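Local coordinates for protein cytochrome c-550 (Paracoccus denitrificans, PDB 1COT) that carries a covalently attached heme c and probably works in electron transfer, passing electrons by way of the heme iron, at residues A17-Q22 with T35-Y40; K10-C15 with A109-F114; G41-K46 with W71-L76. All coordinates share one frame; numbering follows the deposited sequence.

Interaction 1: residues A17-Q22 with T35-Y40; sequences ACHMIQ and TGPNLY. With HEC (heme c), chain B.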
loop_
_atom_site.group_PDB
_atom_site.type_symbol
_atom_site.label_atom_id
_atom_site.label_comp_id
_atom_site.label_asym_id
_atom_site.label_seq_id
_atom_site.Cartn_x
_atom_site.Cartn_y
_atom_site.Cartn_z
ATOM N N ALA A 17 -5.352 1.566 -11.536
ATOM C CA ALA A 17 -5.171 2.800 -12.267
ATOM C C ALA A 17 -3.873 3.479 -11.825
ATOM O O ALA A 17 -3.261 4.223 -12.590
ATOM C CB ALA A 17 -6.355 3.729 -12.048
ATOM N N CYS A 18 -3.456 3.273 -10.573
ATOM C CA CYS A 18 -2.249 3.902 -10.044
ATOM C C CYS A 18 -1.163 2.961 -9.584
ATOM O O CYS A 18 -0.056 3.398 -9.311
ATOM C CB CYS A 18 -2.653 4.682 -8.791
ATOM S SG CYS A 18 -3.975 5.841 -9.205
ATOM N N HIS A 19 -1.496 1.682 -9.457
ATOM C CA HIS A 19 -0.526 0.720 -8.980
ATOM C C HIS A 19 -0.458 -0.552 -9.809
ATOM O O HIS A 19 -1.476 -1.147 -10.131
ATOM C CB HIS A 19 -1.006 0.264 -7.571
ATOM C CG HIS A 19 -0.976 1.272 -6.461
ATOM N ND1 HIS A 19 0.216 1.709 -5.911
ATOM C CD2 HIS A 19 -1.985 1.898 -5.792
ATOM C CE1 HIS A 19 -0.075 2.568 -4.944
ATOM N NE2 HIS A 19 -1.389 2.710 -4.854
ATOM N N MET A 20 0.754 -1.015 -10.046
ATOM C CA MET A 20 0.919 -2.254 -10.758
ATOM C C MET A 20 1.459 -3.240 -9.724
ATOM O O MET A 20 1.773 -2.867 -8.593
ATOM C CB MET A 20 1.966 -2.057 -11.868
ATOM C CG MET A 20 3.375 -1.896 -11.298
ATOM S SD MET A 20 4.675 -1.696 -12.547
ATOM C CE MET A 20 4.274 -0.048 -13.179
ATOM N N ILE A 21 1.572 -4.496 -10.113
ATOM C CA ILE A 21 2.130 -5.543 -9.273
ATOM C C ILE A 21 3.154 -6.165 -10.228
ATOM O O ILE A 21 2.767 -6.898 -11.134
ATOM C CB ILE A 21 1.120 -6.570 -8.736
ATOM C CG1 ILE A 21 0.162 -5.843 -7.783
ATOM C CG2 ILE A 21 1.859 -7.668 -7.973
ATOM C CD1 ILE A 21 -0.830 -6.794 -7.117
ATOM N N GLN A 22 4.441 -5.851 -10.095
ATOM C CA GLN A 22 5.465 -6.385 -10.985
ATOM C C GLN A 22 6.619 -6.962 -10.195
ATOM O O GLN A 22 7.169 -6.312 -9.301
ATOM C CB GLN A 22 5.979 -5.280 -11.915
ATOM C CG GLN A 22 6.960 -5.744 -13.008
ATOM C CD GLN A 22 7.489 -4.510 -13.708
ATOM O OE1 GLN A 22 8.433 -3.871 -13.228
ATOM N NE2 GLN A 22 6.857 -4.149 -14.823
ATOM N N THR A 35 1.297 6.017 -11.045
ATOM C CA THR A 35 1.057 7.137 -10.159
ATOM C C THR A 35 1.474 6.748 -8.747
ATOM O O THR A 35 1.972 7.567 -7.976
ATOM C CB THR A 35 -0.454 7.400 -10.134
ATOM O OG1 THR A 35 -0.917 7.640 -11.454
ATOM C CG2 THR A 35 -0.811 8.556 -9.206
ATOM N N GLY A 36 1.242 5.480 -8.421
ATOM C CA GLY A 36 1.589 4.963 -7.117
ATOM C C GLY A 36 2.704 3.938 -7.299
ATOM O O GLY A 36 3.018 3.529 -8.415
ATOM N N PRO A 37 3.287 3.533 -6.184
ATOM C CA PRO A 37 4.369 2.555 -6.198
ATOM C C PRO A 37 3.915 1.151 -6.563
ATOM O O PRO A 37 2.736 0.799 -6.430
ATOM C CB PRO A 37 4.871 2.459 -4.745
ATOM C CG PRO A 37 4.121 3.497 -3.921
ATOM C CD PRO A 37 3.092 4.138 -4.837
ATOM N N ASN A 38 4.872 0.334 -7.012
ATOM C CA ASN A 38 4.618 -1.052 -7.363
ATOM C C ASN A 38 4.239 -1.738 -6.047
ATOM O O ASN A 38 4.911 -1.538 -5.034
ATOM C CB ASN A 38 5.942 -1.617 -7.894
ATOM C CG ASN A 38 5.892 -3.065 -8.302
ATOM O OD1 ASN A 38 4.875 -3.760 -8.176
ATOM N ND2 ASN A 38 7.029 -3.525 -8.802
ATOM N N LEU A 39 3.171 -2.537 -6.049
ATOM C CA LEU A 39 2.699 -3.238 -4.860
ATOM C C LEU A 39 3.198 -4.654 -4.686
ATOM O O LEU A 39 2.875 -5.297 -3.691
ATOM C CB LEU A 39 1.191 -3.050 -4.586
ATOM C CG LEU A 39 0.807 -1.572 -4.462
ATOM C CD1 LEU A 39 -0.707 -1.433 -4.316
ATOM C CD2 LEU A 39 1.502 -0.945 -3.260
ATOM N N TYR A 40 3.985 -5.134 -5.642
ATOM C CA TYR A 40 4.501 -6.478 -5.497
ATOM C C TYR A 40 5.356 -6.428 -4.236
ATOM O O TYR A 40 6.121 -5.485 -4.034
ATOM C CB TYR A 40 5.469 -6.795 -6.649
ATOM C CG TYR A 40 6.167 -8.095 -6.340
ATOM C CD1 TYR A 40 7.354 -8.156 -5.604
ATOM C CD2 TYR A 40 5.619 -9.295 -6.793
ATOM C CE1 TYR A 40 8.008 -9.340 -5.269
ATOM C CE2 TYR A 40 6.260 -10.490 -6.485
ATOM C CZ TYR A 40 7.438 -10.521 -5.740
ATOM O OH TYR A 40 8.039 -11.723 -5.464
HETATM FE FE HEC B . -2.332 3.635 -3.450
HETATM C CHA HEC B . 0.562 4.501 -1.978
HETATM C CHB HEC B . -2.448 0.813 -1.626
HETATM C CHC HEC B . -5.261 2.765 -4.934
HETATM C CHD HEC B . -2.199 6.392 -5.406
HETATM N NA HEC B . -1.198 2.812 -2.068
HETATM C C1A HEC B . -0.004 3.343 -1.594
HETATM C C2A HEC B . 0.547 2.450 -0.600
HETATM C C3A HEC B . -0.286 1.400 -0.481
HETATM C C4A HEC B . -1.360 1.629 -1.395
HETATM C CMA HEC B . -0.159 0.202 0.429
HETATM C CAA HEC B . 1.829 2.690 0.151
HETATM C CBA HEC B . 2.981 2.014 -0.608
HETATM C CGA HEC B . 4.360 2.057 0.057
HETATM O O1A HEC B . 5.225 1.859 -0.751
HETATM O O2A HEC B . 4.591 2.250 1.226
HETATM N NB HEC B . -3.607 2.143 -3.312
HETATM C C1B HEC B . -3.425 1.046 -2.529
HETATM C C2B HEC B . -4.528 0.159 -2.741
HETATM C C3B HEC B . -5.304 0.724 -3.653
HETATM C C4B HEC B . -4.735 1.954 -3.997
HETATM C CMB HEC B . -4.702 -1.166 -1.976
HETATM C CAB HEC B . -6.618 0.225 -4.103
HETATM C CBB HEC B . -7.735 -0.051 -3.138
HETATM N NC HEC B . -3.493 4.390 -4.824
HETATM C C1C HEC B . -4.664 3.904 -5.341
HETATM C C2C HEC B . -5.168 4.777 -6.380
HETATM C C3C HEC B . -4.285 5.791 -6.514
HETATM C C4C HEC B . -3.247 5.538 -5.563
HETATM C CMC HEC B . -6.461 4.559 -7.157
HETATM C CAC HEC B . -4.301 6.967 -7.454
HETATM C CBC HEC B . -5.481 7.721 -7.980
HETATM N ND HEC B . -1.086 5.172 -3.631
HETATM C C1D HEC B . -1.205 6.209 -4.520
HETATM C C2D HEC B . -0.075 7.104 -4.351
HETATM C C3D HEC B . 0.690 6.537 -3.397
HETATM C C4D HEC B . 0.058 5.354 -2.938
HETATM C CMD HEC B . 0.163 8.393 -5.104
HETATM C CAD HEC B . 1.907 7.123 -2.792
HETATM C CBD HEC B . 1.333 7.846 -1.534
HETATM C CGD HEC B . 2.167 8.893 -0.897
HETATM O O1D HEC B . 3.307 9.145 -1.208
HETATM O O2D HEC B . 1.599 9.511 0.040
HETATM O O HOH W 1 2.845 1.304 -9.881
#
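Asn38 OD1 is held by two backbone N-H groups that reach it from opposite faces of its amide plane: Gln22 N across the contact at 2.9 Å, and Tyr40 N, two residues on, which closes an Asx turn. The same amide gives ND2 to Gln22 O at 2.8 Å, on a lone pair and almost straight. An asparagine suits the place because it can pair with the backbone N-H and C=O of Gln22 at once, and these bonds fix how its amide is turned. CG lies anti to the backbone N (chi1 179°), which carries the amide across to strand 21-22.

Nearer the heme, Cys18 and His19 close the Cys-X-X-Cys-His motif, begun at Cys15, of c-type cytochromes. Cys18 SG is bound covalently to heme CAC. His19 NE2 ligates the heme iron, FE, at 1.9 Å, with Met100 as the other axial ligand. His19 ND1 donates in its ring plane to a lone pair of Pro37 O at 2.7 Å, which sets the ring's rotation and probably strengthens NE2 as a ligand. Glycine fits at Gly36, where a CB would run into His19 CE1. Leu39 CD1 lies over one imidazole face, 3.7 Å from the centroid of the His19 ring.

Interaction 2: residues K10-C15 with A109-F114; sequences KEFNKC and ADVVAF. With HEC (heme c), chain B.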
loop_
_atom_site.group_PDB
_atom_site.type_symbol
_atom_site.label_atom_id
_atom_site.label_comp_id
_atom_site.label_asym_id
_atom_site.label_seq_id
_atom_site.Cartn_x
_atom_site.Cartn_y
_atom_site.Cartn_z
ATOM N N LYS A 10 -10.098 -8.987 -7.712
ATOM C CA LYS A 10 -11.112 -8.198 -8.381
ATOM C C LYS A 10 -11.128 -6.809 -7.754
ATOM O O LYS A 10 -11.255 -5.793 -8.437
ATOM C CB LYS A 10 -12.495 -8.774 -8.157
ATOM C CG LYS A 10 -12.752 -10.098 -8.837
ATOM C CD LYS A 10 -14.198 -10.499 -8.641
ATOM C CE LYS A 10 -14.352 -11.850 -7.968
ATOM N NZ LYS A 10 -15.207 -12.768 -8.735
ATOM N N GLU A 11 -11.007 -6.749 -6.432
ATOM C CA GLU A 11 -11.005 -5.461 -5.751
ATOM C C GLU A 11 -9.868 -4.572 -6.246
ATOM O O GLU A 11 -9.963 -3.344 -6.296
ATOM C CB GLU A 11 -10.825 -5.616 -4.217
ATOM C CG GLU A 11 -11.992 -6.246 -3.436
ATOM C CD GLU A 11 -13.323 -5.566 -3.570
ATOM O OE1 GLU A 11 -13.287 -4.382 -4.137
ATOM O OE2 GLU A 11 -14.364 -6.067 -3.169
ATOM N N PHE A 12 -8.769 -5.224 -6.626
ATOM C CA PHE A 12 -7.575 -4.566 -7.128
ATOM C C PHE A 12 -7.848 -3.734 -8.361
ATOM O O PHE A 12 -7.073 -2.843 -8.720
ATOM C CB PHE A 12 -6.425 -5.562 -7.348
ATOM C CG PHE A 12 -5.131 -4.806 -7.357
ATOM C CD1 PHE A 12 -4.557 -4.399 -6.157
ATOM C CD2 PHE A 12 -4.516 -4.485 -8.566
ATOM C CE1 PHE A 12 -3.361 -3.681 -6.189
ATOM C CE2 PHE A 12 -3.316 -3.775 -8.595
ATOM C CZ PHE A 12 -2.732 -3.367 -7.394
ATOM N N ASN A 13 -8.978 -4.000 -9.030
ATOM C CA ASN A 13 -9.293 -3.208 -10.189
ATOM C C ASN A 13 -9.466 -1.755 -9.778
ATOM O O ASN A 13 -9.349 -0.852 -10.607
ATOM C CB ASN A 13 -10.532 -3.685 -10.938
ATOM C CG ASN A 13 -10.237 -4.976 -11.674
ATOM O OD1 ASN A 13 -9.126 -5.172 -12.197
ATOM N ND2 ASN A 13 -11.221 -5.867 -11.685
ATOM N N LYS A 14 -9.735 -1.513 -8.497
ATOM C CA LYS A 14 -9.895 -0.147 -8.019
ATOM C C LYS A 14 -8.544 0.502 -7.820
ATOM O O LYS A 14 -8.431 1.734 -7.752
ATOM C CB LYS A 14 -10.530 -0.134 -6.632
ATOM C CG LYS A 14 -12.029 -0.107 -6.733
ATOM C CD LYS A 14 -12.618 -1.383 -6.186
ATOM C CE LYS A 14 -14.109 -1.401 -6.426
ATOM N NZ LYS A 14 -14.658 -2.740 -6.229
ATOM N N CYS A 15 -7.507 -0.318 -7.699
ATOM C CA CYS A 15 -6.167 0.198 -7.452
ATOM C C CYS A 15 -5.271 0.295 -8.652
ATOM O O CYS A 15 -4.337 1.098 -8.697
ATOM C CB CYS A 15 -5.428 -0.788 -6.535
ATOM S SG CYS A 15 -6.450 -1.296 -5.125
ATOM N N ALA A 109 -9.877 -6.225 3.629
ATOM C CA ALA A 109 -9.174 -7.471 3.884
ATOM C C ALA A 109 -8.935 -8.326 2.641
ATOM O O ALA A 109 -7.914 -8.996 2.532
ATOM C CB ALA A 109 -9.898 -8.289 4.942
ATOM N N ASP A 110 -9.879 -8.304 1.705
ATOM C CA ASP A 110 -9.732 -9.085 0.495
ATOM C C ASP A 110 -8.604 -8.545 -0.351
ATOM O O ASP A 110 -7.737 -9.273 -0.808
ATOM C CB ASP A 110 -11.012 -8.997 -0.330
ATOM C CG ASP A 110 -12.191 -9.634 0.330
ATOM O OD1 ASP A 110 -11.904 -10.560 1.203
ATOM O OD2 ASP A 110 -13.326 -9.309 0.061
ATOM N N VAL A 111 -8.625 -7.228 -0.559
ATOM C CA VAL A 111 -7.567 -6.650 -1.360
ATOM C C VAL A 111 -6.223 -6.873 -0.677
ATOM O O VAL A 111 -5.221 -7.159 -1.328
ATOM C CB VAL A 111 -7.831 -5.220 -1.836
ATOM C CG1 VAL A 111 -7.558 -4.210 -0.726
ATOM C CG2 VAL A 111 -6.967 -4.907 -3.048
ATOM N N VAL A 112 -6.190 -6.759 0.652
ATOM C CA VAL A 112 -4.942 -6.971 1.360
ATOM C C VAL A 112 -4.470 -8.416 1.211
ATOM O O VAL A 112 -3.280 -8.688 1.057
ATOM C CB VAL A 112 -4.990 -6.439 2.788
ATOM C CG1 VAL A 112 -3.780 -6.922 3.581
ATOM C CG2 VAL A 112 -5.025 -4.924 2.757
ATOM N N ALA A 113 -5.415 -9.350 1.235
ATOM C CA ALA A 113 -5.086 -10.759 1.080
ATOM C C ALA A 113 -4.414 -10.996 -0.274
ATOM O O ALA A 113 -3.483 -11.784 -0.412
ATOM C CB ALA A 113 -6.340 -11.620 1.208
ATOM N N PHE A 114 -4.893 -10.306 -1.291
ATOM C CA PHE A 114 -4.332 -10.446 -2.604
ATOM C C PHE A 114 -2.942 -9.836 -2.629
ATOM O O PHE A 114 -2.052 -10.353 -3.294
ATOM C CB PHE A 114 -5.222 -9.675 -3.558
ATOM C CG PHE A 114 -4.720 -9.680 -4.961
ATOM C CD1 PHE A 114 -4.675 -10.869 -5.690
ATOM C CD2 PHE A 114 -4.358 -8.466 -5.534
ATOM C CE1 PHE A 114 -4.244 -10.876 -7.019
ATOM C CE2 PHE A 114 -3.940 -8.459 -6.865
ATOM C CZ PHE A 114 -3.885 -9.654 -7.581
HETATM FE FE HEC B . -2.332 3.635 -3.450
HETATM C CHA HEC B . 0.562 4.501 -1.978
HETATM C CHB HEC B . -2.448 0.813 -1.626
HETATM C CHC HEC B . -5.261 2.765 -4.934
HETATM C CHD HEC B . -2.199 6.392 -5.406
HETATM N NA HEC B . -1.198 2.812 -2.068
HETATM C C1A HEC B . -0.004 3.343 -1.594
HETATM C C2A HEC B . 0.547 2.450 -0.600
HETATM C C3A HEC B . -0.286 1.400 -0.481
HETATM C C4A HEC B . -1.360 1.629 -1.395
HETATM C CMA HEC B . -0.159 0.202 0.429
HETATM C CAA HEC B . 1.829 2.690 0.151
HETATM C CBA HEC B . 2.981 2.014 -0.608
HETATM C CGA HEC B . 4.360 2.057 0.057
HETATM O O1A HEC B . 5.225 1.859 -0.751
HETATM O O2A HEC B . 4.591 2.250 1.226
HETATM N NB HEC B . -3.607 2.143 -3.312
HETATM C C1B HEC B . -3.425 1.046 -2.529
HETATM C C2B HEC B . -4.528 0.159 -2.741
HETATM C C3B HEC B . -5.304 0.724 -3.653
HETATM C C4B HEC B . -4.735 1.954 -3.997
HETATM C CMB HEC B . -4.702 -1.166 -1.976
HETATM C CAB HEC B . -6.618 0.225 -4.103
HETATM C CBB HEC B . -7.735 -0.051 -3.138
HETATM N NC HEC B . -3.493 4.390 -4.824
HETATM C C1C HEC B . -4.664 3.904 -5.341
HETATM C C2C HEC B . -5.168 4.777 -6.380
HETATM C C3C HEC B . -4.285 5.791 -6.514
HETATM C C4C HEC B . -3.247 5.538 -5.563
HETATM C CMC HEC B . -6.461 4.559 -7.157
HETATM C CAC HEC B . -4.301 6.967 -7.454
HETATM C CBC HEC B . -5.481 7.721 -7.980
HETATM N ND HEC B . -1.086 5.172 -3.631
HETATM C C1D HEC B . -1.205 6.209 -4.520
HETATM C C2D HEC B . -0.075 7.104 -4.351
HETATM C C3D HEC B . 0.690 6.537 -3.397
HETATM C C4D HEC B . 0.058 5.354 -2.938
HETATM C CMD HEC B . 0.163 8.393 -5.104
HETATM C CAD HEC B . 1.907 7.123 -2.792
HETATM C CBD HEC B . 1.333 7.846 -1.534
HETATM C CGD HEC B . 2.167 8.893 -0.897
HETATM O O1D HEC B . 3.307 9.145 -1.208
HETATM O O2D HEC B . 1.599 9.511 0.040
HETATM O O HOH W 2 -14.675 -8.549 -2.229
#
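Phe12 and Phe114 form the tight, buried part of this contact. Phe12 CB lies 3.8 Å from Phe114 CE2, and the two rings meet obliquely, their centroids 5.7 Å apart and their planes at 52°, so neither a stack nor an edge-to-face pair results. Val111 packs beside them. With CG1 in the crowded position between N and C (chi1 79°), CG2 falls anti to the backbone N and reaches the edge of the Phe12 ring, 4.0 Å from Phe12 CD1; the same methyl is 4.2 Å from Cys15 SG. A branched aliphatic residue suits the place, since one methyl can touch both the ring edge and the sulfur. Cys15 SG is bonded to heme CAB, and Cys15 CB lies over one face of the Phe12 ring, toward its rim.

Helix 5-11 and the residues just after it pack on the C-terminal helix 108-117, the pairing of terminal helices that marks the cytochrome c fold.

Toward solvent the contact turns polar and looser. Glu11 still packs its CB against Val111 CB at 3.8 Å, but the chain bends at chi2, and OE1 takes a salt bridge from Lys14 NZ at 3.0 Å, on the syn side but 27° out of the carboxylate plane. Glu11 OE2 and Asp110 OD2 do not touch; a water donates to both, which probably eases the approach of like charges, while Asp110 OD1 accepts from Asp4 N.

Interaction 3: residues G41-K46 with W71-L76; sequences GVVGRK and WTEADL. With HEC (heme c), chain B.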
loop_
_atom_site.group_PDB
_atom_site.type_symbol
_atom_site.label_atom_id
_atom_site.label_comp_id
_atom_site.label_asym_id
_atom_site.label_seq_id
_atom_site.Cartn_x
_atom_site.Cartn_y
_atom_site.Cartn_z
ATOM N N GLY A 41 5.206 -7.456 -3.397
ATOM C CA GLY A 41 5.941 -7.589 -2.154
ATOM C C GLY A 41 5.696 -6.479 -1.147
ATOM O O GLY A 41 6.553 -6.217 -0.299
ATOM N N VAL A 42 4.540 -5.812 -1.206
ATOM C CA VAL A 42 4.288 -4.733 -0.250
ATOM C C VAL A 42 4.155 -5.220 1.179
ATOM O O VAL A 42 4.563 -4.543 2.122
ATOM C CB VAL A 42 3.133 -3.795 -0.633
ATOM C CG1 VAL A 42 1.801 -4.552 -0.622
ATOM C CG2 VAL A 42 3.072 -2.575 0.267
ATOM N N VAL A 43 3.585 -6.411 1.356
ATOM C CA VAL A 43 3.453 -6.905 2.716
ATOM C C VAL A 43 4.826 -7.280 3.230
ATOM O O VAL A 43 5.538 -8.071 2.607
ATOM C CB VAL A 43 2.497 -8.090 2.809
ATOM C CG1 VAL A 43 2.272 -8.491 4.263
ATOM C CG2 VAL A 43 1.174 -7.757 2.127
ATOM N N GLY A 44 5.202 -6.717 4.373
ATOM C CA GLY A 44 6.490 -6.976 4.970
ATOM C C GLY A 44 7.533 -5.977 4.495
ATOM O O GLY A 44 8.651 -5.935 5.018
ATOM N N ARG A 45 7.176 -5.145 3.528
ATOM C CA ARG A 45 8.127 -4.160 3.037
ATOM C C ARG A 45 8.141 -2.913 3.914
ATOM O O ARG A 45 7.096 -2.496 4.409
ATOM C CB ARG A 45 7.658 -3.783 1.652
ATOM C CG ARG A 45 8.483 -2.749 0.945
ATOM C CD ARG A 45 8.062 -2.753 -0.516
ATOM N NE ARG A 45 7.132 -1.688 -0.851
ATOM C CZ ARG A 45 6.410 -1.696 -1.975
ATOM N NH1 ARG A 45 6.499 -2.690 -2.859
ATOM N NH2 ARG A 45 5.588 -0.684 -2.216
ATOM N N LYS A 46 9.311 -2.289 4.089
ATOM C CA LYS A 46 9.400 -1.072 4.884
ATOM C C LYS A 46 8.523 0.003 4.249
ATOM O O LYS A 46 8.464 0.133 3.026
ATOM C CB LYS A 46 10.834 -0.550 4.863
ATOM C CG LYS A 46 11.098 0.602 5.818
ATOM C CD LYS A 46 12.541 1.106 5.791
ATOM C CE LYS A 46 12.880 2.036 6.936
ATOM N NZ LYS A 46 12.032 3.237 6.950
ATOM N N TRP A 71 5.049 -2.762 6.383
ATOM C CA TRP A 71 3.628 -2.971 6.277
ATOM C C TRP A 71 3.135 -4.340 6.687
ATOM O O TRP A 71 3.607 -5.366 6.199
ATOM C CB TRP A 71 3.257 -2.907 4.795
ATOM C CG TRP A 71 3.212 -1.525 4.266
ATOM C CD1 TRP A 71 3.997 -1.036 3.278
ATOM C CD2 TRP A 71 2.326 -0.483 4.672
ATOM N NE1 TRP A 71 3.655 0.269 3.026
ATOM C CE2 TRP A 71 2.635 0.632 3.871
ATOM C CE3 TRP A 71 1.309 -0.406 5.630
ATOM C CZ2 TRP A 71 1.938 1.839 4.026
ATOM C CZ3 TRP A 71 0.632 0.789 5.783
ATOM C CH2 TRP A 71 0.943 1.896 4.983
ATOM N N THR A 72 2.163 -4.360 7.581
ATOM C CA THR A 72 1.557 -5.592 8.033
ATOM C C THR A 72 0.181 -5.597 7.390
ATOM O O THR A 72 -0.288 -4.541 6.968
ATOM C CB THR A 72 1.356 -5.635 9.556
ATOM O OG1 THR A 72 0.525 -4.562 9.950
ATOM C CG2 THR A 72 2.710 -5.550 10.240
ATOM N N GLU A 73 -0.468 -6.754 7.307
ATOM C CA GLU A 73 -1.793 -6.782 6.712
ATOM C C GLU A 73 -2.758 -5.868 7.477
ATOM O O GLU A 73 -3.560 -5.142 6.889
ATOM C CB GLU A 73 -2.348 -8.220 6.620
ATOM C CG GLU A 73 -1.785 -9.008 5.429
ATOM C CD GLU A 73 -2.248 -10.441 5.397
ATOM O OE1 GLU A 73 -3.293 -10.796 4.882
ATOM O OE2 GLU A 73 -1.405 -11.254 5.985
ATOM N N ALA A 74 -2.678 -5.888 8.807
ATOM C CA ALA A 74 -3.554 -5.043 9.602
ATOM C C ALA A 74 -3.365 -3.562 9.314
ATOM O O ALA A 74 -4.323 -2.810 9.152
ATOM C CB ALA A 74 -3.336 -5.311 11.080
ATOM N N ASP A 75 -2.107 -3.143 9.237
ATOM C CA ASP A 75 -1.806 -1.756 8.963
ATOM C C ASP A 75 -2.273 -1.390 7.572
ATOM O O ASP A 75 -2.769 -0.295 7.332
ATOM C CB ASP A 75 -0.291 -1.566 9.049
ATOM C CG ASP A 75 0.165 -1.338 10.453
ATOM O OD1 ASP A 75 -0.786 -1.525 11.330
ATOM O OD2 ASP A 75 1.285 -0.998 10.745
ATOM N N LEU A 76 -2.087 -2.325 6.646
ATOM C CA LEU A 76 -2.496 -2.071 5.282
ATOM C C LEU A 76 -4.003 -1.866 5.217
ATOM O O LEU A 76 -4.486 -0.964 4.528
ATOM C CB LEU A 76 -2.037 -3.148 4.281
ATOM C CG LEU A 76 -0.548 -3.133 3.911
ATOM C CD1 LEU A 76 -0.148 -4.500 3.367
ATOM C CD2 LEU A 76 -0.282 -2.062 2.850
HETATM FE FE HEC B . -2.332 3.635 -3.450
HETATM C CHA HEC B . 0.562 4.501 -1.978
HETATM C CHB HEC B . -2.448 0.813 -1.626
HETATM C CHC HEC B . -5.261 2.765 -4.934
HETATM C CHD HEC B . -2.199 6.392 -5.406
HETATM N NA HEC B . -1.198 2.812 -2.068
HETATM C C1A HEC B . -0.004 3.343 -1.594
HETATM C C2A HEC B . 0.547 2.450 -0.600
HETATM C C3A HEC B . -0.286 1.400 -0.481
HETATM C C4A HEC B . -1.360 1.629 -1.395
HETATM C CMA HEC B . -0.159 0.202 0.429
HETATM C CAA HEC B . 1.829 2.690 0.151
HETATM C CBA HEC B . 2.981 2.014 -0.608
HETATM C CGA HEC B . 4.360 2.057 0.057
HETATM O O1A HEC B . 5.225 1.859 -0.751
HETATM O O2A HEC B . 4.591 2.250 1.226
HETATM N NB HEC B . -3.607 2.143 -3.312
HETATM C C1B HEC B . -3.425 1.046 -2.529
HETATM C C2B HEC B . -4.528 0.159 -2.741
HETATM C C3B HEC B . -5.304 0.724 -3.653
HETATM C C4B HEC B . -4.735 1.954 -3.997
HETATM C CMB HEC B . -4.702 -1.166 -1.976
HETATM C CAB HEC B . -6.618 0.225 -4.103
HETATM C CBB HEC B . -7.735 -0.051 -3.138
HETATM N NC HEC B . -3.493 4.390 -4.824
HETATM C C1C HEC B . -4.664 3.904 -5.341
HETATM C C2C HEC B . -5.168 4.777 -6.380
HETATM C C3C HEC B . -4.285 5.791 -6.514
HETATM C C4C HEC B . -3.247 5.538 -5.563
HETATM C CMC HEC B . -6.461 4.559 -7.157
HETATM C CAC HEC B . -4.301 6.967 -7.454
HETATM C CBC HEC B . -5.481 7.721 -7.980
HETATM N ND HEC B . -1.086 5.172 -3.631
HETATM C C1D HEC B . -1.205 6.209 -4.520
HETATM C C2D HEC B . -0.075 7.104 -4.351
HETATM C C3D HEC B . 0.690 6.537 -3.397
HETATM C C4D HEC B . 0.058 5.354 -2.938
HETATM C CMD HEC B . 0.163 8.393 -5.104
HETATM C CAD HEC B . 1.907 7.123 -2.792
HETATM C CBD HEC B . 1.333 7.846 -1.534
HETATM C CGD HEC B . 2.167 8.893 -0.897
HETATM O O1D HEC B . 3.307 9.145 -1.208
HETATM O O2D HEC B . 1.599 9.511 0.040
#
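Trp71, just ahead of helix 73-81, lies against Val42 and Arg45 and extends its indole to a heme propionate. CG is anti to the carbonyl carbon (chi1 -77°), which lays the indole alongside Val42 with its N-H edge at the heme. Trp71 CB starts 3.4 Å from Val42 O. CD1 meets the methyl Val42 CG2 at 3.5 Å. NE1 then donates to heme O2A at 2.8 Å, nearly straight at 166°, with the propionate oxygen at the ring edge and in its plane. Beyond it CZ2 runs beside the carbon CAA of the same propionate. Leu76 CD2 lies over one indole face toward the rim, so the ring is braced by a leucine while its N-H edge donates to the carboxylate. A phenylalanine in place of Trp71 would probably keep part of this packing but leave O2A without its indole N-H mate.

The other oxygen of that carboxylate, O1A, accepts from Arg45 NH2 at 3.0 Å, and the arginine's charge is likely to stabilise the anion. Arg45 NH1 is held by Asn38 O.

Val42 to Arg45 form a type II beta turn, closed by Arg45 N on Val42 O, and its last two residues bond to Trp71: Gly44 N to Trp71 O and Trp71 N to Arg45 O. Gly44 has a positive phi (91°), and a side chain there would press on the preceding carbonyl oxygen. Val43 CG2 packs on Leu76 CD1, at 3.7 Å.

Thr72 OG1 accepts from Asp75 N as N-cap of helix 73-81. Leu76, on that helix, faces Val112 of helix 108-117, which also takes Val42 on Leu115, while the Trp71 ring meets those of Tyr79 and Trp86.

All three contacts gather round one heme, their centres 12 Å apart for interactions 1 and 2, and 14 Å for each pairing with interaction 3. Along the chain, interaction 2 closes the longest loop, joining helices 5-11 and 108-117, and both of the others are nested within it, interaction 1 closing before interaction 3 opens. Ile21 of interaction 1 packs on Phe12 and Phe114, Val112 on helix 108-117 touches Glu73 and Leu76 on helix 73-81, and Pro37 CB lies beside Arg45 NH2. Interactions 1 and 2 supply the thioether bonds and the histidine ligand, whereas interaction 3 binds a propionate, so the small fold of helices and long loops is built around its cofactor.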